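Long-range contacts in takeout-like protein 1 (Epiphyas postvittana, PDB 4G0S), which probably binds and carries small hydrophobic ligands, such as fatty acids, in a long internal cavity: residues D86-A91 / L118-I123; S18-A23 / A69-V74; D45-D50 / K191-A196. All blocks are in the same frame, centred on the assembly; numbering follows the deposited sequence.

Contact 1 of 3, residues D86-A91 / L118-I123. With MYR (myristic acid), chain D.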
loop_
_atom_site.group_PDB
_atom_site.type_symbol
_atom_site.label_atom_id
_atom_site.label_comp_id
_atom_site.label_asym_id
_atom_site.label_seq_id
_atom_site.Cartn_x
_atom_site.Cartn_y
_atom_site.Cartn_z
ATOM N N ASP A 86 3.885 9.602 6.437
ATOM C CA ASP A 86 4.618 8.474 7.040
ATOM C C ASP A 86 3.732 7.633 7.955
ATOM O O ASP A 86 2.979 8.181 8.786
ATOM C CB ASP A 86 5.868 8.955 7.791
ATOM C CG ASP A 86 6.954 9.406 6.852
ATOM O OD1 ASP A 86 7.281 8.661 5.901
ATOM O OD2 ASP A 86 7.477 10.501 7.034
ATOM N N PHE A 87 3.806 6.317 7.771
ATOM C CA PHE A 87 3.041 5.370 8.567
ATOM C C PHE A 87 3.745 4.031 8.641
ATOM O O PHE A 87 4.867 3.912 8.151
ATOM C CB PHE A 87 1.569 5.251 8.103
ATOM C CG PHE A 87 1.365 4.628 6.731
ATOM C CD1 PHE A 87 0.881 3.333 6.606
ATOM C CD2 PHE A 87 1.555 5.366 5.579
ATOM C CE1 PHE A 87 0.637 2.769 5.350
ATOM C CE2 PHE A 87 1.326 4.808 4.312
ATOM C CZ PHE A 87 0.871 3.499 4.200
ATOM N N HIS A 88 3.104 3.062 9.295
ATOM C CA HIS A 88 3.586 1.681 9.394
ATOM C C HIS A 88 2.503 0.776 9.874
ATOM O O HIS A 88 1.498 1.238 10.452
ATOM C CB HIS A 88 4.863 1.534 10.238
ATOM C CG HIS A 88 4.676 1.750 11.742
ATOM N ND1 HIS A 88 4.618 2.982 12.307
ATOM C CD2 HIS A 88 4.566 0.837 12.796
ATOM C CE1 HIS A 88 4.472 2.862 13.638
ATOM N NE2 HIS A 88 4.437 1.554 13.936
ATOM N N LEU A 89 2.696 -0.534 9.665
ATOM C CA LEU A 89 1.640 -1.544 9.927
ATOM C C LEU A 89 2.263 -2.915 9.838
ATOM O O LEU A 89 3.337 -3.047 9.252
ATOM C CB LEU A 89 0.514 -1.436 8.879
ATOM C CG LEU A 89 0.857 -1.714 7.371
ATOM C CD1 LEU A 89 -0.379 -2.202 6.630
ATOM C CD2 LEU A 89 1.437 -0.525 6.635
ATOM N N ASP A 90 1.615 -3.925 10.427
ATOM C CA ASP A 90 1.894 -5.298 10.053
ATOM C C ASP A 90 0.852 -5.634 8.983
ATOM O O ASP A 90 -0.339 -5.481 9.229
ATOM C CB ASP A 90 1.786 -6.352 11.183
ATOM C CG ASP A 90 1.854 -5.781 12.611
ATOM O OD1 ASP A 90 2.162 -4.583 12.859
ATOM O OD2 ASP A 90 1.585 -6.606 13.519
ATOM N N ALA A 91 1.301 -6.103 7.819
ATOM C CA ALA A 91 0.400 -6.503 6.748
ATOM C C ALA A 91 0.486 -7.975 6.336
ATOM O O ALA A 91 1.475 -8.707 6.624
ATOM C CB ALA A 91 0.596 -5.606 5.536
ATOM N N LEU A 118 4.123 -9.294 6.613
ATOM C CA LEU A 118 5.036 -8.181 6.810
ATOM C C LEU A 118 4.974 -7.650 8.237
ATOM O O LEU A 118 3.897 -7.424 8.771
ATOM C CB LEU A 118 4.734 -7.079 5.805
ATOM C CG LEU A 118 4.838 -7.552 4.352
ATOM C CD1 LEU A 118 4.489 -6.398 3.429
ATOM C CD2 LEU A 118 6.240 -8.105 4.065
ATOM N N LYS A 119 6.137 -7.457 8.847
ATOM C CA LYS A 119 6.204 -7.115 10.278
ATOM C C LYS A 119 6.861 -5.749 10.398
ATOM O O LYS A 119 8.025 -5.594 10.125
ATOM C CB LYS A 119 6.947 -8.231 11.057
ATOM C CG LYS A 119 6.972 -8.104 12.569
ATOM C CD LYS A 119 5.747 -8.706 13.255
ATOM C CE LYS A 119 5.752 -8.325 14.737
ATOM N NZ LYS A 119 5.379 -6.881 14.848
ATOM N N ASN A 120 6.069 -4.744 10.745
ATOM C CA ASN A 120 6.539 -3.375 10.913
ATOM C C ASN A 120 6.992 -2.765 9.552
ATOM O O ASN A 120 8.118 -2.288 9.423
ATOM C CB ASN A 120 7.651 -3.344 11.979
ATOM C CG ASN A 120 8.008 -1.956 12.425
ATOM O OD1 ASN A 120 7.317 -1.002 12.091
ATOM N ND2 ASN A 120 9.112 -1.821 13.189
ATOM N N ILE A 121 6.127 -2.806 8.540
ATOM C CA ILE A 121 6.484 -2.130 7.280
ATOM C C ILE A 121 6.288 -0.633 7.311
ATOM O O ILE A 121 5.180 -0.127 7.536
ATOM C CB ILE A 121 5.913 -2.777 5.973
ATOM C CG1 ILE A 121 6.445 -2.023 4.731
ATOM C CG2 ILE A 121 4.389 -2.922 5.995
ATOM C CD1 ILE A 121 6.120 -2.675 3.387
ATOM N N HIS A 122 7.374 0.088 7.055
ATOM C CA HIS A 122 7.313 1.541 7.058
ATOM C C HIS A 122 7.178 2.054 5.666
ATOM O O HIS A 122 7.743 1.503 4.712
ATOM C CB HIS A 122 8.498 2.150 7.824
ATOM C CG HIS A 122 8.326 2.084 9.331
ATOM N ND1 HIS A 122 8.207 3.198 10.112
ATOM C CD2 HIS A 122 8.195 0.998 10.182
ATOM C CE1 HIS A 122 8.025 2.837 11.378
ATOM N NE2 HIS A 122 8.024 1.489 11.432
ATOM N N ILE A 123 6.381 3.104 5.527
ATOM C CA ILE A 123 6.053 3.655 4.218
ATOM C C ILE A 123 6.292 5.128 4.302
ATOM O O ILE A 123 5.996 5.786 5.344
ATOM C CB ILE A 123 4.577 3.441 3.844
ATOM C CG1 ILE A 123 4.124 1.989 4.085
ATOM C CG2 ILE A 123 4.310 3.821 2.394
ATOM C CD1 ILE A 123 4.509 1.062 2.973
HETATM C C1 MYR D . 1.968 -2.205 1.631
HETATM O O1 MYR D . 2.397 -2.470 2.772
HETATM O O2 MYR D . 1.057 -1.347 1.514
HETATM C C2 MYR D . 2.555 -2.894 0.389
HETATM C C3 MYR D . 3.354 -4.205 0.583
HETATM C C4 MYR D . 4.881 -4.080 0.540
HETATM C C5 MYR D . 5.646 -5.167 -0.246
HETATM C C6 MYR D . 6.251 -6.308 0.590
HETATM C C7 MYR D . 7.620 -6.742 0.092
HETATM C C8 MYR D . 8.000 -8.172 0.455
HETATM C C9 MYR D . 8.626 -8.919 -0.729
HETATM C C10 MYR D . 7.579 -9.579 -1.615
HETATM C C11 MYR D . 8.127 -10.021 -2.970
HETATM C C12 MYR D . 7.483 -11.307 -3.454
HETATM C C13 MYR D . 8.598 -12.272 -3.898
HETATM C C14 MYR D . 8.112 -13.684 -4.139
#
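F87 and I123 face each other as an antiparallel hydrogen-bonded pair between strands 82-100 and 113-133; the axes of 86-91 and 121-123 approach to 4.8 Å at 159°. I123 N donates to F87 O at 3.1 Å; the return bond from F87 N is weak. I121 N bonds L89 O at 2.9 Å. Past the corner that the chain turns at K119 and N120, L118 N reaches A91 O at 2.7 Å.

On one face of the sheet the imidazoles of H88 and H122 form an offset stack, their planes 2° apart and centroids 4.3 Å apart. The displacement sets H88 CB above the centre of the H122 ring, a CH-pi contact. H88 CG stands between its own backbone N and carbonyl carbon (chi1 71°), which turns the ring alongside its neighbour. H88 ND1 is hydrogen-bonded to D72 of strand 54-77, while H122 NE2 gives a weak bond to N120 OD1.

The other face is apolar. I123 CB sits over one face of the F87 ring, 3.6 Å from F87 CE2, and L89 CD2 packs on I121 CG2. The myristic acid of chain D lies against L118 CD1 and I121 CD1.

The two faces thus differ: apolar side chains, the F87 ring among them, occupy the lipid side, and stacked imidazoles with polar partners the other, where D72 would probably favour a protonated H88.

Contact 2 of 3, residues S18-A23 / A69-V74. With MYR (myristic acid), chain C.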
loop_
_atom_site.group_PDB
_atom_site.type_symbol
_atom_site.label_atom_id
_atom_site.label_comp_id
_atom_site.label_asym_id
_atom_site.label_seq_id
_atom_site.Cartn_x
_atom_site.Cartn_y
_atom_site.Cartn_z
ATOM N N SER A 18 -3.167 13.021 13.852
ATOM C CA SER A 18 -4.194 12.538 14.745
ATOM C C SER A 18 -5.559 12.424 14.079
ATOM O O SER A 18 -6.405 11.680 14.538
ATOM C CB SER A 18 -4.307 13.499 15.950
ATOM O OG SER A 18 -5.341 13.080 16.826
ATOM N N ALA A 19 -5.794 13.237 13.049
ATOM C CA ALA A 19 -7.050 13.200 12.273
ATOM C C ALA A 19 -7.026 12.034 11.297
ATOM O O ALA A 19 -8.008 11.314 11.146
ATOM C CB ALA A 19 -7.256 14.509 11.516
ATOM N N PHE A 20 -5.907 11.865 10.606
ATOM C CA PHE A 20 -5.717 10.675 9.779
ATOM C C PHE A 20 -5.903 9.455 10.660
ATOM O O PHE A 20 -6.581 8.516 10.280
ATOM C CB PHE A 20 -4.300 10.625 9.249
ATOM C CG PHE A 20 -4.100 11.314 7.950
ATOM C CD1 PHE A 20 -4.501 12.641 7.753
ATOM C CD2 PHE A 20 -3.432 10.656 6.920
ATOM C CE1 PHE A 20 -4.266 13.285 6.538
ATOM C CE2 PHE A 20 -3.200 11.288 5.703
ATOM C CZ PHE A 20 -3.613 12.606 5.516
ATOM N N GLN A 21 -5.276 9.465 11.839
ATOM C CA GLN A 21 -5.342 8.292 12.704
ATOM C C GLN A 21 -6.797 7.925 12.997
ATOM O O GLN A 21 -7.214 6.785 12.823
ATOM C CB GLN A 21 -4.565 8.499 14.010
ATOM C CG GLN A 21 -4.317 7.198 14.766
ATOM C CD GLN A 21 -3.382 6.259 14.011
ATOM O OE1 GLN A 21 -2.150 6.444 14.007
ATOM N NE2 GLN A 21 -3.957 5.241 13.381
ATOM N N GLN A 22 -7.558 8.918 13.420
ATOM C CA GLN A 22 -8.881 8.687 13.940
ATOM C C GLN A 22 -9.887 8.406 12.814
ATOM O O GLN A 22 -10.944 7.849 13.058
ATOM C CB GLN A 22 -9.298 9.912 14.731
ATOM C CG GLN A 22 -9.874 9.607 16.100
ATOM C CD GLN A 22 -10.946 10.610 16.495
ATOM O OE1 GLN A 22 -11.956 10.245 17.106
ATOM N NE2 GLN A 22 -10.755 11.877 16.100
ATOM N N ALA A 23 -9.548 8.804 11.593
ATOM C CA ALA A 23 -10.445 8.662 10.441
ATOM C C ALA A 23 -10.277 7.330 9.727
ATOM O O ALA A 23 -11.202 6.872 9.054
ATOM C CB ALA A 23 -10.265 9.827 9.460
ATOM N N ALA A 69 -3.145 0.080 10.520
ATOM C CA ALA A 69 -1.962 0.934 10.317
ATOM C C ALA A 69 -1.826 2.056 11.349
ATOM O O ALA A 69 -2.827 2.593 11.810
ATOM C CB ALA A 69 -1.959 1.516 8.906
ATOM N N VAL A 70 -0.574 2.404 11.679
ATOM C CA VAL A 70 -0.270 3.516 12.583
ATOM C C VAL A 70 0.327 4.736 11.866
ATOM O O VAL A 70 1.462 4.694 11.426
ATOM C CB VAL A 70 0.644 3.107 13.778
ATOM C CG1 VAL A 70 0.919 4.315 14.652
ATOM C CG2 VAL A 70 0.024 1.993 14.613
ATOM N N ILE A 71 -0.417 5.835 11.805
ATOM C CA ILE A 71 0.106 7.074 11.209
ATOM C C ILE A 71 1.173 7.754 12.099
ATOM O O ILE A 71 0.925 8.119 13.259
ATOM C CB ILE A 71 -1.002 8.103 10.844
ATOM C CG1 ILE A 71 -2.332 7.440 10.389
ATOM C CG2 ILE A 71 -0.469 9.159 9.857
ATOM C CD1 ILE A 71 -2.305 6.619 9.103
ATOM N N ASP A 72 2.370 7.883 11.553
ATOM C CA ASP A 72 3.505 8.436 12.274
ATOM C C ASP A 72 3.583 9.948 12.108
ATOM O O ASP A 72 3.781 10.669 13.086
ATOM C CB ASP A 72 4.803 7.754 11.808
ATOM C CG ASP A 72 4.804 6.238 12.095
ATOM O OD1 ASP A 72 4.542 5.863 13.261
ATOM O OD2 ASP A 72 5.047 5.435 11.141
ATOM N N ASN A 73 3.406 10.427 10.875
ATOM C CA ASN A 73 3.410 11.887 10.604
ATOM C C ASN A 73 2.729 12.280 9.279
ATOM O O ASN A 73 2.841 11.583 8.251
ATOM C CB ASN A 73 4.857 12.414 10.631
ATOM C CG ASN A 73 4.962 13.894 10.328
ATOM O OD1 ASN A 73 4.732 14.745 11.196
ATOM N ND2 ASN A 73 5.335 14.211 9.091
ATOM N N VAL A 74 2.021 13.400 9.317
ATOM C CA VAL A 74 1.467 14.015 8.120
ATOM C C VAL A 74 2.120 15.403 7.957
ATOM O O VAL A 74 2.176 16.201 8.906
ATOM C CB VAL A 74 -0.082 14.086 8.208
ATOM C CG1 VAL A 74 -0.679 14.924 7.083
ATOM C CG2 VAL A 74 -0.691 12.692 8.200
HETATM C C1 MYR C . -9.213 18.070 8.078
HETATM O O1 MYR C . -8.694 19.185 8.363
HETATM O O2 MYR C . -10.364 17.748 8.472
HETATM C C2 MYR C . -8.456 17.076 7.214
HETATM C C3 MYR C . -8.936 15.656 7.548
HETATM C C4 MYR C . -7.786 14.660 7.547
HETATM C C5 MYR C . -8.224 13.331 6.936
HETATM C C6 MYR C . -7.961 13.300 5.432
HETATM C C7 MYR C . -8.248 11.907 4.890
HETATM C C8 MYR C . -6.968 11.318 4.316
HETATM C C9 MYR C . -7.159 9.866 3.884
HETATM C C10 MYR C . -7.020 8.861 5.026
HETATM C C11 MYR C . -6.681 7.459 4.508
HETATM C C12 MYR C . -5.180 7.203 4.407
HETATM C C13 MYR C . -4.811 5.846 4.989
HETATM C C14 MYR C . -3.744 5.138 4.197
#
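Q21 and F20, neighbours on helix 13-27, meet strand 54-77 in two different ways. The Q21 amide grips the backbone with both polar atoms: OE1 accepts from I71 N at 2.9 Å, a bent bond of 132° at the hydrogen, and NE2 donates to A69 O at 3.3 Å. That second bond is straighter; it lies in the amide plane of Q21 and meets a lone pair of the A69 carbonyl. Together they fix the flip of the amide. The side chain leaves the helix with CG anti to the backbone N (chi1 -165°) and bends at chi2, which brings the amide to the strand as it slides past I71.

F20 does the apolar work. V74 CG2 sits over the centre of its ring, 3.6 Å from the centroid, a CH-pi contact. Against the opposite face lies the myristic acid of chain C, its C8 3.8 Å from F20 CZ, so the ring is held between strand and lipid and forms part of the ligand's wall. I71 CG1 packs at the root of the side chain, 3.9 Å from F20 CB.

Further out, T17 OG1 is hydrogen-bonded to V74 N, and a classic beta bulge at D72 and N73, both opposite D86, interrupts the strand. The N-terminal helix is laid on the curved sheet nearly antiparallel to segment 70-74, at 171°; L24 packs on A69 and I71, while V85 of strand 82-100 touches F20.

Contact 3 of 3, residues D45-D50 / K191-A196. With MYR (myristic acid), chain D.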
loop_
_atom_site.group_PDB
_atom_site.type_symbol
_atom_site.label_atom_id
_atom_site.label_comp_id
_atom_site.label_asym_id
_atom_site.label_seq_id
_atom_site.Cartn_x
_atom_site.Cartn_y
_atom_site.Cartn_z
ATOM N N ASP A 45 -5.242 -5.344 -8.218
ATOM C CA ASP A 45 -5.351 -5.668 -9.620
ATOM C C ASP A 45 -4.257 -6.701 -9.924
ATOM O O ASP A 45 -3.158 -6.705 -9.324
ATOM C CB ASP A 45 -5.108 -4.398 -10.429
ATOM C CG ASP A 45 -6.244 -3.331 -10.265
ATOM O OD1 ASP A 45 -7.387 -3.662 -9.831
ATOM O OD2 ASP A 45 -5.967 -2.139 -10.605
ATOM N N ASP A 46 -4.549 -7.593 -10.845
ATOM C CA ASP A 46 -3.589 -8.618 -11.118
ATOM C C ASP A 46 -2.334 -7.958 -11.656
ATOM O O ASP A 46 -2.436 -6.934 -12.300
ATOM C CB ASP A 46 -4.211 -9.648 -12.038
ATOM C CG ASP A 46 -5.399 -10.379 -11.361
ATOM O OD1 ASP A 46 -5.823 -10.001 -10.214
ATOM O OD2 ASP A 46 -5.923 -11.307 -12.014
ATOM N N PHE A 47 -1.155 -8.455 -11.317
ATOM C CA PHE A 47 0.048 -7.888 -11.929
ATOM C C PHE A 47 1.101 -8.960 -12.151
ATOM O O PHE A 47 0.963 -10.126 -11.707
ATOM C CB PHE A 47 0.634 -6.732 -11.103
ATOM C CG PHE A 47 1.080 -7.142 -9.712
ATOM C CD1 PHE A 47 2.355 -7.686 -9.497
ATOM C CD2 PHE A 47 0.217 -7.017 -8.635
ATOM C CE1 PHE A 47 2.779 -8.055 -8.222
ATOM C CE2 PHE A 47 0.619 -7.403 -7.364
ATOM C CZ PHE A 47 1.900 -7.922 -7.153
ATOM N N ALA A 48 2.158 -8.541 -12.840
ATOM C CA ALA A 48 3.206 -9.412 -13.270
ATOM C C ALA A 48 4.484 -8.627 -13.285
ATOM O O ALA A 48 4.489 -7.420 -13.555
ATOM C CB ALA A 48 2.888 -9.949 -14.660
ATOM N N PHE A 49 5.593 -9.284 -12.974
ATOM C CA PHE A 49 6.872 -8.638 -13.163
ATOM C C PHE A 49 8.008 -9.584 -13.532
ATOM O O PHE A 49 7.913 -10.790 -13.347
ATOM C CB PHE A 49 7.240 -7.771 -11.963
ATOM C CG PHE A 49 7.583 -8.545 -10.736
ATOM C CD1 PHE A 49 8.809 -9.182 -10.614
ATOM C CD2 PHE A 49 6.688 -8.591 -9.656
ATOM C CE1 PHE A 49 9.138 -9.867 -9.441
ATOM C CE2 PHE A 49 7.012 -9.250 -8.480
ATOM C CZ PHE A 49 8.237 -9.893 -8.362
ATOM N N ASP A 50 9.073 -8.993 -14.068
ATOM C CA ASP A 50 10.263 -9.740 -14.521
ATOM C C ASP A 50 11.412 -8.895 -14.024
ATOM O O ASP A 50 11.747 -7.854 -14.617
ATOM C CB ASP A 50 10.245 -9.944 -16.067
ATOM C CG ASP A 50 11.476 -10.713 -16.614
ATOM O OD1 ASP A 50 12.633 -10.411 -16.222
ATOM O OD2 ASP A 50 11.282 -11.601 -17.501
ATOM N N LYS A 191 9.124 -3.640 -4.648
ATOM C CA LYS A 191 8.604 -2.396 -5.208
ATOM C C LYS A 191 7.279 -2.578 -6.008
ATOM O O LYS A 191 6.363 -1.794 -5.807
ATOM C CB LYS A 191 9.689 -1.599 -5.973
ATOM C CG LYS A 191 9.290 -0.180 -6.365
ATOM C CD LYS A 191 10.029 0.313 -7.605
ATOM C CE LYS A 191 9.806 1.806 -7.852
ATOM N NZ LYS A 191 10.216 2.692 -6.715
ATOM N N PRO A 192 7.174 -3.597 -6.908
ATOM C CA PRO A 192 5.907 -3.750 -7.677
ATOM C C PRO A 192 4.721 -4.279 -6.833
ATOM O O PRO A 192 3.567 -4.152 -7.251
ATOM C CB PRO A 192 6.267 -4.754 -8.785
ATOM C CG PRO A 192 7.460 -5.488 -8.250
ATOM C CD PRO A 192 8.214 -4.531 -7.386
ATOM N N VAL A 193 5.019 -4.878 -5.677
ATOM C CA VAL A 193 3.984 -5.265 -4.715
ATOM C C VAL A 193 3.524 -3.987 -4.012
ATOM O O VAL A 193 2.351 -3.766 -3.845
ATOM C CB VAL A 193 4.501 -6.302 -3.685
ATOM C CG1 VAL A 193 3.373 -6.776 -2.780
ATOM C CG2 VAL A 193 5.158 -7.497 -4.397
ATOM N N MET A 194 4.488 -3.159 -3.611
ATOM C CA MET A 194 4.229 -1.841 -3.069
ATOM C C MET A 194 3.426 -1.004 -4.099
ATOM O O MET A 194 2.342 -0.503 -3.804
ATOM C CB MET A 194 5.556 -1.152 -2.726
ATOM C CG MET A 194 5.398 0.140 -1.937
ATOM S SD MET A 194 4.458 -0.177 -0.429
ATOM C CE MET A 194 3.369 1.249 -0.366
ATOM N N GLU A 195 3.942 -0.893 -5.314
ATOM C CA GLU A 195 3.235 -0.151 -6.360
ATOM C C GLU A 195 1.801 -0.596 -6.475
ATOM O O GLU A 195 0.892 0.236 -6.518
ATOM C CB GLU A 195 3.933 -0.216 -7.716
ATOM C CG GLU A 195 5.395 0.146 -7.625
ATOM C CD GLU A 195 5.958 0.770 -8.894
ATOM O OE1 GLU A 195 6.814 0.112 -9.543
ATOM O OE2 GLU A 195 5.541 1.907 -9.233
ATOM N N ALA A 196 1.591 -1.899 -6.508
ATOM C CA ALA A 196 0.222 -2.428 -6.606
ATOM C C ALA A 196 -0.713 -1.894 -5.507
ATOM O O ALA A 196 -1.875 -1.620 -5.771
ATOM C CB ALA A 196 0.234 -3.952 -6.610
HETATM C C1 MYR D . 1.968 -2.205 1.631
HETATM O O1 MYR D . 2.397 -2.470 2.772
HETATM O O2 MYR D . 1.057 -1.347 1.514
HETATM C C2 MYR D . 2.555 -2.894 0.389
HETATM C C3 MYR D . 3.354 -4.205 0.583
HETATM C C4 MYR D . 4.881 -4.080 0.540
HETATM C C5 MYR D . 5.646 -5.167 -0.246
HETATM C C6 MYR D . 6.251 -6.308 0.590
HETATM C C7 MYR D . 7.620 -6.742 0.092
HETATM C C8 MYR D . 8.000 -8.172 0.455
HETATM C C9 MYR D . 8.626 -8.919 -0.729
HETATM C C10 MYR D . 7.579 -9.579 -1.615
HETATM C C11 MYR D . 8.127 -10.021 -2.970
HETATM C C12 MYR D . 7.483 -11.307 -3.454
HETATM C C13 MYR D . 8.598 -12.272 -3.898
HETATM C C14 MYR D . 8.112 -13.684 -4.139
HETATM O O HOH W 1 -3.357 -2.861 -7.593
#
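F47 and F49 reach from strand 42-51 onto the start of helix 191-211, a helix-on-sheet packing in the elongated fold of the juvenile hormone binding protein family, where a long helix is wrapped by a curved antiparallel sheet. The segments run at 157° to each other with their axes 9.5 Å apart.

The apolar contacts carry most of the interface. F47 CE2 comes to A196 CB at 3.6 Å, and F47 CZ lies 4.3 Å from V193 CG2. Two residues along, the F49 ring and the P192 side chain cross at about a right angle, F49 CD2 lying 3.5 Å from P192 CG. Both phenylalanines have CG lodged between the backbone N and the carbonyl carbon (chi1 62° and 70°), which throws their rings the same way, onto the helix. An alanine in place of F47 would remove the ring and is likely to open a gap beside A196 and V193, leaving this turn of the helix less firmly packed on the strand.

On the lipid side, V193 CG1 touches C5 of the myristic acid of chain D, and M194 SD comes within 3.4 Å of its C2.

A carbonyl-over-ring contact is made by P192 O, which stands over one face of F47, offset toward the rim of the ring; that oxygen is already bonded to A196 N within the helix.

Polar links are made at the D45 end. D45 OD1 forms a salt bridge with K200 further along the helix, and a water joins the backbones, accepting from D45 N at 3.2 Å and donating to A196 O at 2.7 Å.

Overall arrangement
All three contacts draw on one curved antiparallel sheet: contact 1 pairs two of its strands, while contacts 2 and 3 lay helices 13-27 and 191-211 against strands 54-77 and 42-51. Centres of contacts 1 and 2 are about 13 Å apart and they meet directly, through H88 with V70 and D72. Contacts 1 and 3, about 18 Å between centres, touch at I123 and M194 and share the myristic acid of chain D. Contacts 2 and 3 lie on opposite sides of the chain's centre, their centres about 26 Å apart. Along the chain, contact 2 closes before contact 1 opens, contact 3 encloses contact 1, and contacts 2 and 3 interleave. The arrangement is consistent with an extended lipid-binding interior.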